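Local coordinates for protein possible metal-dependent hydrolase (PDB 3RPC) that probably acts as a zinc-dependent hydrolase of the metallo-beta-lactamase superfamily, holding two zinc ions in a site of histidines and aspartates, at residues H9-T14 and P50-P55; L30-T35 and D79-N84; T134-A139 and L197-S202; G192-L197 and V230-T235. All blocks are in the same frame, centred on the assembly; numbering follows the deposited sequence.

Contacts 1 and 2 form one cluster, with centres 11 Å apart, and contacts 3 and 4 another, 12 Å apart; centres of contacts 1 and 4 lie 15 Å apart. Within each cluster the segments alternate along the chain. R11 and P50 of contact 1 hydrogen-bond to A31 and D34 of contact 2; S202 and D201 of contact 3 bond to A194 and Q195 of contact 4, and L197 is common to both. Contact 1 starts from the sheet holding strand 6-11, contact 4 from loops following strands 186-190 and 221-225 of the other sheet, so loops from both sheets lie around the zinc site, the H232 side chain about 6 Å from a zinc ion, those of R11 and D79 about 12 Å.

Contact 1 (H9-T14 and P50-P55)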
loop_
_atom_site.group_PDB
_atom_site.type_symbol
_atom_site.label_atom_id
_atom_site.label_comp_id
_atom_site.label_asym_id
_atom_site.label_seq_id
_atom_site.Cartn_x
_atom_site.Cartn_y
_atom_site.Cartn_z
ATOM N N HIS A 9 -0.966 -26.375 -8.570
ATOM C CA HIS A 9 -1.092 -26.122 -7.153
ATOM C C HIS A 9 -0.332 -27.170 -6.355
ATOM O O HIS A 9 -0.368 -28.345 -6.704
ATOM C CB HIS A 9 -2.540 -26.087 -6.688
ATOM C CG HIS A 9 -2.656 -25.541 -5.311
ATOM N ND1 HIS A 9 -2.092 -24.332 -4.967
ATOM C CD2 HIS A 9 -3.180 -26.057 -4.174
ATOM C CE1 HIS A 9 -2.292 -24.111 -3.682
ATOM N NE2 HIS A 9 -2.949 -25.140 -3.178
ATOM N N ILE A 10 0.367 -26.752 -5.301
ATOM C CA ILE A 10 1.109 -27.707 -4.465
ATOM C C ILE A 10 0.396 -27.918 -3.124
ATOM O O ILE A 10 -0.150 -28.990 -2.870
ATOM C CB ILE A 10 2.590 -27.304 -4.275
ATOM C CG1 ILE A 10 3.289 -27.190 -5.635
ATOM C CG2 ILE A 10 3.319 -28.323 -3.391
ATOM C CD1 ILE A 10 3.290 -28.468 -6.448
ATOM N N ARG A 11 0.363 -26.889 -2.282
ATOM C CA ARG A 11 -0.254 -27.034 -0.962
ATOM C C ARG A 11 -0.313 -25.667 -0.299
ATOM O O ARG A 11 0.668 -24.956 -0.306
ATOM C CB ARG A 11 0.550 -28.010 -0.089
ATOM C CG ARG A 11 -0.158 -28.349 1.239
ATOM C CD ARG A 11 0.711 -29.238 2.143
ATOM N NE ARG A 11 1.962 -28.578 2.493
ATOM C CZ ARG A 11 2.951 -29.153 3.175
ATOM N NH1 ARG A 11 2.833 -30.405 3.603
ATOM N NH2 ARG A 11 4.064 -28.471 3.435
ATOM N N ASN A 12 -1.465 -25.335 0.284
ATOM C CA ASN A 12 -1.702 -24.006 0.875
ATOM C C ASN A 12 -1.552 -22.900 -0.179
ATOM O O ASN A 12 -2.330 -22.859 -1.130
ATOM C CB ASN A 12 -0.806 -23.754 2.094
ATOM C CG ASN A 12 -1.342 -22.644 2.997
ATOM O OD1 ASN A 12 -2.547 -22.584 3.278
ATOM N ND2 ASN A 12 -0.459 -21.776 3.462
ATOM N N ALA A 13 -0.549 -22.036 -0.034
ATOM C CA ALA A 13 -0.282 -21.005 -1.042
ATOM C C ALA A 13 0.905 -21.368 -1.936
ATOM O O ALA A 13 1.322 -20.577 -2.776
ATOM C CB ALA A 13 -0.033 -19.643 -0.376
ATOM N N THR A 14 1.443 -22.572 -1.758
ATOM C CA THR A 14 2.597 -23.000 -2.539
ATOM C C THR A 14 2.123 -23.545 -3.875
ATOM O O THR A 14 1.239 -24.391 -3.925
ATOM C CB THR A 14 3.395 -24.096 -1.805
ATOM O OG1 THR A 14 3.772 -23.632 -0.506
ATOM C CG2 THR A 14 4.655 -24.493 -2.592
ATOM N N PRO A 50 1.629 -28.522 8.731
ATOM C CA PRO A 50 0.522 -28.642 7.776
ATOM C C PRO A 50 -0.297 -29.910 8.005
ATOM O O PRO A 50 0.244 -30.931 8.434
ATOM C CB PRO A 50 1.229 -28.684 6.419
ATOM C CG PRO A 50 2.585 -29.208 6.723
ATOM C CD PRO A 50 2.939 -28.688 8.078
HETATM N N MSE A 51 -1.592 -29.859 7.720
HETATM C CA MSE A 51 -2.454 -30.989 8.041
HETATM C C MSE A 51 -2.396 -32.118 7.014
HETATM O O MSE A 51 -2.926 -33.205 7.259
HETATM C CB MSE A 51 -3.896 -30.533 8.250
HETATM C CG MSE A 51 -4.571 -30.090 6.992
HETATM SE SE MSE A 51 -6.311 -29.279 7.371
HETATM C CE MSE A 51 -5.878 -28.196 8.862
ATOM N N VAL A 52 -1.739 -31.872 5.879
ATOM C CA VAL A 52 -1.547 -32.906 4.867
ATOM C C VAL A 52 -0.108 -32.838 4.394
ATOM O O VAL A 52 0.518 -31.785 4.482
ATOM C CB VAL A 52 -2.485 -32.733 3.653
ATOM C CG1 VAL A 52 -3.937 -32.863 4.086
ATOM C CG2 VAL A 52 -2.261 -31.382 2.982
ATOM N N ASP A 53 0.410 -33.972 3.927
ATOM C CA ASP A 53 1.738 -34.030 3.327
ATOM C C ASP A 53 1.699 -33.408 1.940
ATOM O O ASP A 53 0.625 -33.192 1.375
ATOM C CB ASP A 53 2.214 -35.485 3.238
ATOM C CG ASP A 53 2.805 -35.981 4.543
ATOM O OD1 ASP A 53 3.773 -35.354 5.038
ATOM O OD2 ASP A 53 2.290 -36.987 5.086
ATOM N N LEU A 54 2.871 -33.116 1.387
ATOM C CA LEU A 54 2.948 -32.631 0.018
ATOM C C LEU A 54 2.388 -33.685 -0.935
ATOM O O LEU A 54 2.462 -34.889 -0.657
ATOM C CB LEU A 54 4.399 -32.324 -0.354
ATOM C CG LEU A 54 5.099 -31.173 0.371
ATOM C CD1 LEU A 54 6.601 -31.183 0.059
ATOM C CD2 LEU A 54 4.478 -29.813 0.011
ATOM N N PRO A 55 1.839 -33.242 -2.073
ATOM C CA PRO A 55 1.231 -34.168 -3.042
ATOM C C PRO A 55 2.236 -34.787 -4.013
ATOM O O PRO A 55 1.843 -35.614 -4.844
ATOM C CB PRO A 55 0.274 -33.260 -3.815
ATOM C CG PRO A 55 0.976 -31.933 -3.806
ATOM C CD PRO A 55 1.584 -31.830 -2.425
#
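The guanidinium of R11 lies between P50 and L54, flanked on opposite faces by aliphatic carbon. L54 CD2 sits over the centre of one face, 3.6 Å from R11 CZ, and P50 CG stands over the other, displaced toward the rim and 3.4 Å from R11 NH1. The long arm runs out with CG anti to the backbone N (chi1 -172°) and bends at chi3 (61°), which turns the flat group into this slot.

One hydrogen bond spans the segments: R11 NH1 donates to V52 O at 2.8 Å, on a lone pair in the carbonyl plane, although the N-H...O angle is a bent 137°. R11 NH2 is held elsewhere, by F29 O and A31 O, so bonds at both terminal nitrogens fix the rotation of the group.

Apolar contacts extend the interface. I10 CG2 lies 3.9 Å from L54 CD2 and also meets P55 CD, while V52 CG2 passes R11 CD.

The backbone of I10 and R11 makes a classic beta bulge opposite T14, at the type II' turn from R11 to T14. The loop 50-55 thus packs where strand 6-11 turns toward strand 14-19, with L61 of helix 58-62 touching both I10 and L54.

Contact 2 (L30-T35 and D79-N84)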
loop_
_atom_site.group_PDB
_atom_site.type_symbol
_atom_site.label_atom_id
_atom_site.label_comp_id
_atom_site.label_asym_id
_atom_site.label_seq_id
_atom_site.Cartn_x
_atom_site.Cartn_y
_atom_site.Cartn_z
ATOM N N LEU A 30 7.183 -26.115 2.879
ATOM C CA LEU A 30 7.384 -27.489 2.408
ATOM C C LEU A 30 7.451 -28.558 3.504
ATOM O O LEU A 30 7.723 -29.727 3.211
ATOM C CB LEU A 30 8.628 -27.560 1.498
ATOM C CG LEU A 30 8.629 -26.574 0.320
ATOM C CD1 LEU A 30 9.869 -26.759 -0.565
ATOM C CD2 LEU A 30 7.349 -26.719 -0.503
ATOM N N ALA A 31 7.193 -28.177 4.751
ATOM C CA ALA A 31 7.341 -29.102 5.881
ATOM C C ALA A 31 6.469 -30.346 5.759
ATOM O O ALA A 31 5.357 -30.292 5.231
ATOM C CB ALA A 31 7.032 -28.378 7.197
ATOM N N PRO A 32 6.960 -31.484 6.272
ATOM C CA PRO A 32 6.085 -32.662 6.333
ATOM C C PRO A 32 4.859 -32.422 7.215
ATOM O O PRO A 32 4.865 -31.525 8.059
ATOM C CB PRO A 32 6.983 -33.740 6.961
ATOM C CG PRO A 32 8.393 -33.276 6.667
ATOM C CD PRO A 32 8.334 -31.769 6.716
ATOM N N LYS A 33 3.825 -33.230 7.005
ATOM C CA LYS A 33 2.611 -33.205 7.814
ATOM C C LYS A 33 2.887 -33.086 9.317
ATOM O O LYS A 33 3.731 -33.802 9.874
ATOM C CB LYS A 33 1.789 -34.468 7.519
ATOM C CG LYS A 33 0.505 -34.604 8.332
ATOM C CD LYS A 33 -0.319 -35.802 7.852
ATOM C CE LYS A 33 -1.567 -36.018 8.697
ATOM N NZ LYS A 33 -2.356 -37.173 8.169
ATOM N N ASP A 34 2.170 -32.176 9.967
ATOM C CA ASP A 34 2.174 -32.049 11.427
ATOM C C ASP A 34 3.508 -31.626 12.045
ATOM O O ASP A 34 3.727 -31.788 13.242
ATOM C CB ASP A 34 1.633 -33.329 12.093
ATOM C CG ASP A 34 0.134 -33.497 11.899
ATOM O OD1 ASP A 34 -0.514 -32.533 11.439
ATOM O OD2 ASP A 34 -0.401 -34.581 12.218
ATOM N N THR A 35 4.390 -31.059 11.229
ATOM C CA THR A 35 5.675 -30.588 11.721
ATOM C C THR A 35 5.552 -29.534 12.818
ATOM O O THR A 35 6.407 -29.439 13.696
ATOM C CB THR A 35 6.561 -30.080 10.553
ATOM O OG1 THR A 35 6.891 -31.191 9.705
ATOM C CG2 THR A 35 7.841 -29.440 11.066
ATOM N N ASP A 79 9.507 -21.668 4.776
ATOM C CA ASP A 79 9.837 -22.420 5.985
ATOM C C ASP A 79 11.225 -23.049 5.933
ATOM O O ASP A 79 11.900 -23.001 4.897
ATOM C CB ASP A 79 8.751 -23.464 6.320
ATOM C CG ASP A 79 8.759 -24.663 5.385
ATOM O OD1 ASP A 79 9.214 -24.544 4.223
ATOM O OD2 ASP A 79 8.272 -25.731 5.828
ATOM N N ASP A 80 11.647 -23.615 7.061
ATOM C CA ASP A 80 12.961 -24.248 7.152
ATOM C C ASP A 80 13.155 -25.326 6.094
ATOM O O ASP A 80 14.231 -25.436 5.509
ATOM C CB ASP A 80 13.180 -24.830 8.548
ATOM C CG ASP A 80 13.580 -23.777 9.562
ATOM O OD1 ASP A 80 13.967 -22.664 9.141
ATOM O OD2 ASP A 80 13.520 -24.064 10.779
ATOM N N THR A 81 12.114 -26.105 5.833
ATOM C CA THR A 81 12.228 -27.152 4.826
ATOM C C THR A 81 12.555 -26.546 3.469
ATOM O O THR A 81 13.425 -27.039 2.755
ATOM C CB THR A 81 10.960 -27.995 4.734
ATOM O OG1 THR A 81 10.685 -28.575 6.017
ATOM C CG2 THR A 81 11.130 -29.091 3.692
ATOM N N ALA A 82 11.869 -25.461 3.121
ATOM C CA ALA A 82 12.168 -24.762 1.879
ATOM C C ALA A 82 13.596 -24.235 1.876
ATOM O O ALA A 82 14.323 -24.402 0.905
ATOM C CB ALA A 82 11.180 -23.623 1.664
ATOM N N ILE A 83 13.989 -23.582 2.965
ATOM C CA ILE A 83 15.334 -23.015 3.063
ATOM C C ILE A 83 16.399 -24.076 2.800
ATOM O O ILE A 83 17.399 -23.818 2.119
ATOM C CB ILE A 83 15.560 -22.364 4.438
ATOM C CG1 ILE A 83 14.739 -21.074 4.548
ATOM C CG2 ILE A 83 17.047 -22.063 4.662
ATOM C CD1 ILE A 83 14.386 -20.709 5.974
ATOM N N ASN A 84 16.168 -25.276 3.318
ATOM C CA ASN A 84 17.179 -26.333 3.257
ATOM C C ASN A 84 17.110 -27.193 1.999
ATOM O O ASN A 84 18.002 -28.011 1.759
ATOM C CB ASN A 84 17.074 -27.225 4.496
ATOM C CG ASN A 84 17.463 -26.500 5.776
ATOM O OD1 ASN A 84 18.338 -25.632 5.774
ATOM N ND2 ASN A 84 16.818 -26.863 6.877
#
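An N-cap joins this contact to the start of helix 80-85: the carboxylate of D79 caps the first turn and also grips the backbone of L30 and A31 in the loop after strand 22-26. D79 OD1 accepts from two amides. L30 N reaches it at 2.9 Å in a nearly straight bond (171°), and A82 N, the capping donor, at 3.0 Å. The two approach from opposite faces of the carboxylate plane, each from well above it, so this one oxygen ties loop and helix together. D79 OD2 receives a weaker, bent bond from A31 N, 2.9 Å long at 121°. With both oxygens engaged, the group is restrained in rotation, and the amides around it, together with the helix N-terminus, would be expected to stabilise its negative charge. The first torsion of D79 (chi1 73°) places CG between the backbone N and the carbonyl carbon, which brings OD1 within bonding distance of A82 N.

T81 adds van der Waals contacts: its methyl CG2 packs 3.7 Å from L30 CB, and its hydroxyl OG1 lies 3.4 Å from A31 CA. Beyond it L30 CD1 reaches over A82, 3.9 Å from A82 CA and slightly farther from A82 CB. Farther along the loop, P32 opens a type II turn to T35, whose hydroxyl donates to P32 O at 2.6 Å.

Helix 58-62 flanks the same junction: M58 touches both L30 and T81, and L61 also packs on L30. D53 OD1 accepts from K33 N, tying this loop to the stretch that leads into helix 58-62.

Contact 3 (T134-A139 and L197-S202)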
loop_
_atom_site.group_PDB
_atom_site.type_symbol
_atom_site.label_atom_id
_atom_site.label_comp_id
_atom_site.label_asym_id
_atom_site.label_seq_id
_atom_site.Cartn_x
_atom_site.Cartn_y
_atom_site.Cartn_z
ATOM N N THR A 134 -7.624 -6.414 8.757
ATOM C CA THR A 134 -8.463 -5.228 8.690
ATOM C C THR A 134 -7.819 -4.070 9.439
ATOM O O THR A 134 -6.856 -4.249 10.186
ATOM C CB THR A 134 -9.815 -5.493 9.353
ATOM O OG1 THR A 134 -9.590 -5.820 10.726
ATOM C CG2 THR A 134 -10.526 -6.644 8.664
ATOM N N VAL A 135 -8.379 -2.876 9.258
ATOM C CA VAL A 135 -7.883 -1.691 9.951
ATOM C C VAL A 135 -7.888 -1.885 11.460
ATOM O O VAL A 135 -6.909 -1.559 12.139
ATOM C CB VAL A 135 -8.697 -0.438 9.593
ATOM C CG1 VAL A 135 -8.307 0.736 10.488
ATOM C CG2 VAL A 135 -8.502 -0.087 8.140
ATOM N N GLU A 136 -8.986 -2.428 11.981
ATOM C CA GLU A 136 -9.099 -2.723 13.406
ATOM C C GLU A 136 -7.984 -3.641 13.903
ATOM O O GLU A 136 -7.453 -3.462 14.999
ATOM C CB GLU A 136 -10.467 -3.339 13.725
ATOM C CG GLU A 136 -10.447 -4.223 14.965
ATOM C CD GLU A 136 -11.817 -4.422 15.581
ATOM O OE1 GLU A 136 -12.828 -4.118 14.911
ATOM O OE2 GLU A 136 -11.880 -4.876 16.745
HETATM N N MSE A 137 -7.616 -4.632 13.099
HETATM C CA MSE A 137 -6.538 -5.526 13.500
HETATM C C MSE A 137 -5.196 -4.814 13.522
HETATM O O MSE A 137 -4.362 -5.077 14.390
HETATM C CB MSE A 137 -6.457 -6.732 12.572
HETATM C CG MSE A 137 -7.688 -7.595 12.594
HETATM SE SE MSE A 137 -7.405 -9.064 11.359
HETATM C CE MSE A 137 -9.009 -10.095 11.745
ATOM N N TYR A 138 -4.969 -3.929 12.554
ATOM C CA TYR A 138 -3.697 -3.209 12.508
ATOM C C TYR A 138 -3.621 -2.133 13.584
ATOM O O TYR A 138 -2.538 -1.658 13.911
ATOM C CB TYR A 138 -3.409 -2.640 11.112
ATOM C CG TYR A 138 -2.755 -3.663 10.221
ATOM C CD1 TYR A 138 -1.390 -3.910 10.305
ATOM C CD2 TYR A 138 -3.507 -4.410 9.322
ATOM C CE1 TYR A 138 -0.785 -4.873 9.507
ATOM C CE2 TYR A 138 -2.915 -5.364 8.520
ATOM C CZ TYR A 138 -1.558 -5.585 8.611
ATOM O OH TYR A 138 -0.985 -6.547 7.810
ATOM N N ALA A 139 -4.775 -1.779 14.147
ATOM C CA ALA A 139 -4.820 -0.850 15.275
ATOM C C ALA A 139 -4.462 -1.562 16.581
ATOM O O ALA A 139 -4.263 -0.924 17.611
ATOM C CB ALA A 139 -6.187 -0.206 15.381
ATOM N N LEU A 197 -8.309 -15.651 17.243
ATOM C CA LEU A 197 -9.244 -15.694 18.361
ATOM C C LEU A 197 -9.564 -14.277 18.823
ATOM O O LEU A 197 -8.677 -13.426 18.941
ATOM C CB LEU A 197 -8.684 -16.540 19.509
ATOM C CG LEU A 197 -8.383 -18.015 19.217
ATOM C CD1 LEU A 197 -7.725 -18.670 20.425
ATOM C CD2 LEU A 197 -9.641 -18.766 18.814
ATOM N N GLY A 198 -10.846 -14.014 19.056
ATOM C CA GLY A 198 -11.275 -12.719 19.550
ATOM C C GLY A 198 -11.555 -11.675 18.486
ATOM O O GLY A 198 -11.922 -10.547 18.815
ATOM N N PHE A 199 -11.396 -12.039 17.215
ATOM C CA PHE A 199 -11.647 -11.118 16.100
ATOM C C PHE A 199 -12.603 -11.732 15.078
ATOM O O PHE A 199 -12.472 -12.900 14.731
ATOM C CB PHE A 199 -10.339 -10.713 15.404
ATOM C CG PHE A 199 -9.412 -9.900 16.267
ATOM C CD1 PHE A 199 -8.579 -10.517 17.190
ATOM C CD2 PHE A 199 -9.381 -8.518 16.153
ATOM C CE1 PHE A 199 -7.729 -9.762 17.990
ATOM C CE2 PHE A 199 -8.532 -7.756 16.945
ATOM C CZ PHE A 199 -7.709 -8.376 17.864
ATOM N N GLU A 200 -13.545 -10.934 14.582
ATOM C CA GLU A 200 -14.635 -11.416 13.724
ATOM C C GLU A 200 -14.290 -11.687 12.258
ATOM O O GLU A 200 -14.878 -12.569 11.620
ATOM C CB GLU A 200 -15.784 -10.402 13.745
ATOM C CG GLU A 200 -16.390 -10.163 15.107
ATOM C CD GLU A 200 -17.729 -9.452 15.015
ATOM O OE1 GLU A 200 -18.136 -9.115 13.884
ATOM O OE2 GLU A 200 -18.370 -9.239 16.070
ATOM N N ASP A 201 -13.381 -10.897 11.709
ATOM C CA ASP A 201 -13.096 -10.957 10.279
ATOM C C ASP A 201 -11.887 -11.850 9.994
ATOM O O ASP A 201 -11.646 -12.800 10.726
ATOM C CB ASP A 201 -12.908 -9.543 9.734
ATOM C CG ASP A 201 -14.180 -8.723 9.832
ATOM O OD1 ASP A 201 -15.238 -9.252 9.434
ATOM O OD2 ASP A 201 -14.126 -7.570 10.325
ATOM N N SER A 202 -11.137 -11.561 8.940
ATOM C CA SER A 202 -10.009 -12.423 8.577
ATOM C C SER A 202 -8.768 -11.610 8.229
ATOM O O SER A 202 -8.853 -10.435 7.878
ATOM C CB SER A 202 -10.402 -13.325 7.404
ATOM O OG SER A 202 -9.318 -14.121 6.939
HETATM O O HOH W 1 -12.110 -6.322 11.721
#
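M137, a selenomethionine, sends its terminal methyl into the loop 197-202, where CE lies 3.9 Å from F199 CB and 3.8 Å from both D201 C and S202 N. The side chain is extended beyond CG, and its first torsion (chi1 -63°) sets CG anti to the carbonyl carbon, which carries the methyl past the ring of F199 and up to the loop backbone. M137 and F199 run past each other in opposite directions; the ring passes M137 CG obliquely, with F199 CD2 at 4.0 Å.

Beside the selenomethionine stands T134, whose CG2 meets D201 CB at 3.9 Å, the two side chains crossing at about a right angle. A water bridges their polar ends across the two segments: it lies 2.8 Å from T134 OG1 and donates to D201 OD2 at the same distance.

T134 is the N-cap of helix 135-138. Its OG1 accepts a weak capping bond from M137 N (3.3 Å, 155°), so a single hydroxyl serves both the helix start and the water. That short helix follows the zinc ligand H132 along the chain, and the loop opposite leads from strand 186-190 to helix 207-216 of the metallo-beta-lactamase fold.

In the outer shell, S202 OG is bonded to A194 O and to I204 N, and D201 O accepts from Q195 NE2, bonds that probably help to position the loop. L143 of helix 143-147 packs on M137, as does I203, the residue after S202. V135 and Y138 meet S173 of the second subunit, and A139 touches E176 of that subunit.

Contact 4 (G192-L197 and V230-T235); sequences GYAQIL and VNHTAT
A194 sets its methyl squarely over the imidazole of H232, a CH-pi contact with CB 3.8 Å from the ring centroid and only 11° off the normal. It lies beside a single beta bridge, A194 with T233, between two loops of the metallo-beta-lactamase fold, one after strand 186-190 and the other after strand 221-225. H232 is turned under the methyl by its first torsion (chi1 62°), which puts CG between the backbone N and the carbonyl carbon. The carbonyl oxygen of Q195 lies at the edge of the ring, near its plane, and F39 meets the imidazole with the two ring planes inclined. The H232 side chain is about 6 Å from a bound zinc ion, although H232 is not among the metal ligands.

Y193 presents its ring edge to A234 CB and crosses T235 obliquely. The CB of Y193 makes the close approach, 3.1 Å from T235 OG1, while the ring end leads away from the other loop. Q195 stretches out beyond CG until OE1 lies 3.4 Å from A234 CB; its NE2 is bonded to the backbone oxygen of D201.

Three backbone hydrogen bonds hold the two loops in register around A194 and T233. Q195 N donates to H232 O at 3.0 Å, A234 N to Y193 O at 3.1 Å, and T235 N to G192 O at 3.0 Å. The tight approach extends to CH groups: A194 CA makes a CA-H...O contact with H232 O at 3.2 Å.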
loop_
_atom_site.group_PDB
_atom_site.type_symbol
_atom_site.label_atom_id
_atom_site.label_comp_id
_atom_site.label_asym_id
_atom_site.label_seq_id
_atom_site.Cartn_x
_atom_site.Cartn_y
_atom_site.Cartn_z
ATOM N N GLY A 192 -8.707 -18.999 2.243
ATOM C CA GLY A 192 -8.917 -19.820 3.417
ATOM C C GLY A 192 -9.483 -19.104 4.635
ATOM O O GLY A 192 -9.775 -19.743 5.644
ATOM N N TYR A 193 -9.633 -17.781 4.563
ATOM C CA TYR A 193 -10.284 -17.033 5.636
ATOM C C TYR A 193 -9.670 -17.365 7.002
ATOM O O TYR A 193 -10.357 -17.774 7.951
ATOM C CB TYR A 193 -11.786 -17.308 5.615
ATOM C CG TYR A 193 -12.664 -16.243 6.236
ATOM C CD1 TYR A 193 -12.789 -14.990 5.651
ATOM C CD2 TYR A 193 -13.411 -16.516 7.379
ATOM C CE1 TYR A 193 -13.627 -14.021 6.209
ATOM C CE2 TYR A 193 -14.248 -15.567 7.938
ATOM C CZ TYR A 193 -14.345 -14.328 7.350
ATOM O OH TYR A 193 -15.184 -13.385 7.918
ATOM N N ALA A 194 -8.354 -17.186 7.087
ATOM C CA ALA A 194 -7.622 -17.396 8.324
ATOM C C ALA A 194 -8.126 -16.434 9.398
ATOM O O ALA A 194 -8.267 -15.232 9.142
ATOM C CB ALA A 194 -6.134 -17.197 8.081
ATOM N N GLN A 195 -8.375 -16.952 10.593
ATOM C CA GLN A 195 -8.950 -16.137 11.663
ATOM C C GLN A 195 -8.165 -16.215 12.958
ATOM O O GLN A 195 -7.497 -17.214 13.251
ATOM C CB GLN A 195 -10.405 -16.523 11.907
ATOM C CG GLN A 195 -11.294 -16.176 10.753
ATOM C CD GLN A 195 -12.763 -16.282 11.104
ATOM O OE1 GLN A 195 -13.307 -17.369 11.183
ATOM N NE2 GLN A 195 -13.410 -15.139 11.320
ATOM N N ILE A 196 -8.294 -15.148 13.741
ATOM C CA ILE A 196 -7.603 -14.989 15.007
ATOM C C ILE A 196 -8.639 -15.030 16.113
ATOM O O ILE A 196 -9.735 -14.503 15.938
ATOM C CB ILE A 196 -6.911 -13.612 15.075
ATOM C CG1 ILE A 196 -6.071 -13.348 13.812
ATOM C CG2 ILE A 196 -6.062 -13.504 16.344
ATOM C CD1 ILE A 196 -4.967 -14.355 13.567
ATOM N N LEU A 197 -8.309 -15.651 17.243
ATOM C CA LEU A 197 -9.244 -15.694 18.361
ATOM C C LEU A 197 -9.564 -14.277 18.823
ATOM O O LEU A 197 -8.677 -13.426 18.941
ATOM C CB LEU A 197 -8.684 -16.540 19.509
ATOM C CG LEU A 197 -8.383 -18.015 19.217
ATOM C CD1 LEU A 197 -7.725 -18.670 20.425
ATOM C CD2 LEU A 197 -9.641 -18.766 18.814
ATOM N N VAL A 230 -3.154 -25.076 6.817
ATOM C CA VAL A 230 -2.822 -24.506 8.118
ATOM C C VAL A 230 -4.032 -24.602 9.043
ATOM O O VAL A 230 -5.147 -24.884 8.594
ATOM C CB VAL A 230 -2.275 -23.052 8.038
ATOM C CG1 VAL A 230 -0.952 -23.016 7.259
ATOM C CG2 VAL A 230 -3.288 -22.087 7.426
ATOM N N ASN A 231 -3.810 -24.402 10.336
ATOM C CA ASN A 231 -4.863 -24.668 11.310
ATOM C C ASN A 231 -5.981 -23.642 11.309
ATOM O O ASN A 231 -7.131 -23.991 11.591
ATOM C CB ASN A 231 -4.295 -24.759 12.721
ATOM C CG ASN A 231 -3.682 -23.454 13.172
ATOM O OD1 ASN A 231 -2.565 -23.128 12.788
ATOM N ND2 ASN A 231 -4.418 -22.684 13.975
ATOM N N HIS A 232 -5.648 -22.381 11.026
ATOM C CA HIS A 232 -6.591 -21.291 11.292
ATOM C C HIS A 232 -7.426 -20.818 10.107
ATOM O O HIS A 232 -8.218 -19.889 10.247
ATOM C CB HIS A 232 -5.902 -20.105 11.987
ATOM C CG HIS A 232 -4.810 -19.461 11.187
ATOM N ND1 HIS A 232 -4.118 -20.123 10.194
ATOM C CD2 HIS A 232 -4.274 -18.218 11.253
ATOM C CE1 HIS A 232 -3.209 -19.312 9.676
ATOM N NE2 HIS A 232 -3.280 -18.152 10.304
ATOM N N THR A 233 -7.281 -21.475 8.961
ATOM C CA THR A 233 -8.097 -21.147 7.799
ATOM C C THR A 233 -9.495 -21.752 7.967
ATOM O O THR A 233 -9.695 -22.968 7.787
ATOM C CB THR A 233 -7.424 -21.595 6.490
ATOM O OG1 THR A 233 -6.777 -22.869 6.677
ATOM C CG2 THR A 233 -6.362 -20.601 6.113
ATOM N N ALA A 234 -10.441 -20.893 8.331
ATOM C CA ALA A 234 -11.788 -21.299 8.711
ATOM C C ALA A 234 -12.692 -21.587 7.523
ATOM O O ALA A 234 -13.816 -22.053 7.694
ATOM C CB ALA A 234 -12.402 -20.226 9.586
ATOM N N THR A 235 -12.200 -21.318 6.321
ATOM C CA THR A 235 -12.939 -21.614 5.101
ATOM C C THR A 235 -12.176 -22.682 4.322
ATOM O O THR A 235 -11.009 -22.486 3.960
ATOM C CB THR A 235 -13.115 -20.366 4.242
ATOM O OG1 THR A 235 -13.964 -19.436 4.939
ATOM C CG2 THR A 235 -13.733 -20.714 2.888
#